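Local coordinates for protein putative DsbA oxidoreductase SCO1869 (PDB 3GL5) that probably works as a thiol-disulfide oxidoreductase of the DsbA family, although its substrates and exact role remain unknown, at residues A[71-76]-A[91-96]. Sequence-based numbering, arbitrary orientation.
Sequences QAQAGE and RTRDRD. With ACT (acetate ion), chain C.
Arg-95 NH2 donates to Glu-76 OE1 at 3.3 Å with an N-H...O angle of 157°, closing a salt bridge. The carboxylate oxygen lies near the guanidinium plane, whereas the donor reaches it from above the carboxylate plane; the two groups are turned 54° apart. A bend at chi3 (-53°) in Arg-95 brings the guanidinium to this oxygen. Tyr-90 OH also binds Glu-76 OE1 directly, beside the salt bridge. A water donates to Arg-91 O and accepts a weak bond from Arg-95 NE; its approach to Glu-76 OE1 is doubtfully short. Acetate, probably from the crystallisation liquor, takes a second bond from Arg-95 NH2 to its OXT at 2.6 Å.

Thr-92 CG2 rests 3.3 Å from Glu-76 O. In the second shell, backbone hydrogen bonds of Arg-95 with Val-57 and of Arg-91 with Phe-128 hold the loop in place. With Arg-95 replaced by an alanine, the buried Glu-76 carboxylate would probably lose its cationic mate, keeping Tyr-90 as a polar partner. The contact fastens helix 69-85 to the loop entering strand 96-97, in the mainly helical region between strands 36-42 and 186-189, consistent with the helical insertion into the thioredoxin fold of DsbA proteins.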
loop_
_atom_site.group_PDB
_atom_site.type_symbol
_atom_site.label_atom_id
_atom_site.label_comp_id
_atom_site.label_asym_id
_atom_site.label_seq_id
_atom_site.Cartn_x
_atom_site.Cartn_y
_atom_site.Cartn_z
ATOM N N GLN A 71 41.807 4.998 -0.935
ATOM C CA GLN A 71 40.616 5.626 -0.346
ATOM C C GLN A 71 39.385 4.821 -0.630
ATOM O O GLN A 71 38.489 4.744 0.196
ATOM C CB GLN A 71 40.369 7.010 -0.914
ATOM C CG GLN A 71 41.144 8.085 -0.287
ATOM C CD GLN A 71 41.559 9.152 -1.291
ATOM O OE1 GLN A 71 42.662 9.675 -1.195
ATOM N NE2 GLN A 71 40.688 9.463 -2.268
ATOM N N ALA A 72 39.334 4.253 -1.822
ATOM C CA ALA A 72 38.228 3.411 -2.226
ATOM C C ALA A 72 38.142 2.230 -1.274
ATOM O O ALA A 72 37.077 1.977 -0.705
ATOM C CB ALA A 72 38.370 2.958 -3.691
ATOM N N GLN A 73 39.262 1.540 -1.078
ATOM C CA GLN A 73 39.302 0.382 -0.195
ATOM C C GLN A 73 38.871 0.724 1.226
ATOM O O GLN A 73 38.146 -0.056 1.854
ATOM C CB GLN A 73 40.693 -0.245 -0.156
ATOM C CG GLN A 73 40.651 -1.640 0.447
ATOM C CD GLN A 73 39.496 -2.445 -0.111
ATOM O OE1 GLN A 73 38.531 -2.731 0.589
ATOM N NE2 GLN A 73 39.582 -2.797 -1.375
ATOM N N ALA A 74 39.321 1.883 1.720
ATOM C CA ALA A 74 38.974 2.355 3.071
ATOM C C ALA A 74 37.482 2.628 3.272
ATOM O O ALA A 74 36.935 2.326 4.324
ATOM C CB ALA A 74 39.772 3.585 3.452
ATOM N N GLY A 75 36.828 3.203 2.265
ATOM C CA GLY A 75 35.388 3.408 2.346
ATOM C C GLY A 75 34.706 2.069 2.502
ATOM O O GLY A 75 33.840 1.925 3.341
ATOM N N GLU A 76 35.128 1.079 1.711
ATOM C CA GLU A 76 34.544 -0.260 1.730
ATOM C C GLU A 76 34.785 -0.987 3.051
ATOM O O GLU A 76 33.868 -1.655 3.577
ATOM C CB GLU A 76 35.058 -1.114 0.570
ATOM C CG GLU A 76 34.531 -0.696 -0.802
ATOM C CD GLU A 76 33.053 -0.357 -0.804
ATOM O OE1 GLU A 76 32.214 -1.263 -0.627
ATOM O OE2 GLU A 76 32.746 0.847 -0.986
ATOM N N ARG A 91 30.700 -7.944 1.868
ATOM C CA ARG A 91 32.028 -8.193 1.274
ATOM C C ARG A 91 32.760 -6.909 0.974
ATOM O O ARG A 91 32.240 -6.046 0.279
ATOM C CB ARG A 91 31.925 -9.004 0.004
ATOM C CG ARG A 91 31.274 -10.305 0.289
ATOM C CD ARG A 91 30.970 -11.044 -0.972
ATOM N NE ARG A 91 32.129 -11.851 -1.302
ATOM C CZ ARG A 91 32.464 -12.974 -0.655
ATOM N NH1 ARG A 91 31.718 -13.440 0.348
ATOM N NH2 ARG A 91 33.555 -13.634 -1.016
ATOM N N THR A 92 33.966 -6.779 1.526
ATOM C CA THR A 92 34.757 -5.546 1.374
ATOM C C THR A 92 35.668 -5.589 0.147
ATOM O O THR A 92 36.455 -4.668 -0.075
ATOM C CB THR A 92 35.598 -5.233 2.636
ATOM O OG1 THR A 92 36.367 -6.390 2.995
ATOM C CG2 THR A 92 34.683 -4.894 3.795
ATOM N N ARG A 93 35.540 -6.643 -0.654
ATOM C CA ARG A 93 36.364 -6.832 -1.815
ATOM C C ARG A 93 35.580 -7.439 -2.957
ATOM O O ARG A 93 34.733 -8.315 -2.756
ATOM C CB ARG A 93 37.514 -7.780 -1.479
ATOM C CG ARG A 93 38.871 -7.192 -1.633
ATOM C CD ARG A 93 39.097 -6.166 -0.580
ATOM N NE ARG A 93 40.485 -5.758 -0.501
ATOM C CZ ARG A 93 40.996 -5.160 0.564
ATOM N NH1 ARG A 93 42.281 -4.812 0.588
ATOM N NH2 ARG A 93 40.206 -4.903 1.609
ATOM N N ASP A 94 35.897 -6.968 -4.157
ATOM C CA ASP A 94 35.442 -7.554 -5.418
ATOM C C ASP A 94 33.967 -7.474 -5.646
ATOM O O ASP A 94 33.441 -8.309 -6.363
ATOM C CB ASP A 94 35.847 -9.027 -5.549
ATOM C CG ASP A 94 37.339 -9.239 -5.425
ATOM O OD1 ASP A 94 38.142 -8.383 -5.889
ATOM O OD2 ASP A 94 37.704 -10.281 -4.841
ATOM N N ARG A 95 33.295 -6.512 -5.025
ATOM C CA ARG A 95 31.885 -6.247 -5.337
ATOM C C ARG A 95 31.765 -5.630 -6.724
ATOM O O ARG A 95 32.715 -5.019 -7.242
ATOM C CB ARG A 95 31.266 -5.323 -4.307
ATOM C CG ARG A 95 31.102 -5.941 -2.858
ATOM C CD ARG A 95 29.966 -5.261 -2.050
ATOM N NE ARG A 95 30.112 -3.803 -2.008
ATOM C CZ ARG A 95 29.515 -2.961 -2.853
ATOM N NH1 ARG A 95 28.720 -3.421 -3.828
ATOM N NH2 ARG A 95 29.729 -1.645 -2.725
ATOM N N ASP A 96 30.616 -5.860 -7.346
ATOM C CA ASP A 96 30.338 -5.304 -8.651
ATOM C C ASP A 96 29.116 -4.407 -8.548
ATOM O O ASP A 96 28.482 -4.285 -7.478
ATOM C CB ASP A 96 30.189 -6.399 -9.716
ATOM C CG ASP A 96 28.947 -7.290 -9.506
ATOM O OD1 ASP A 96 28.348 -7.321 -8.410
ATOM O OD2 ASP A 96 28.573 -7.994 -10.469
HETATM C C ACT C . 27.532 0.363 -5.135
HETATM O O ACT C . 26.994 -0.335 -6.015
HETATM O OXT ACT C . 28.253 -0.285 -4.371
HETATM C CH3 ACT C . 27.316 1.856 -5.039
HETATM O O HOH W 1 32.891 -3.600 -1.209
#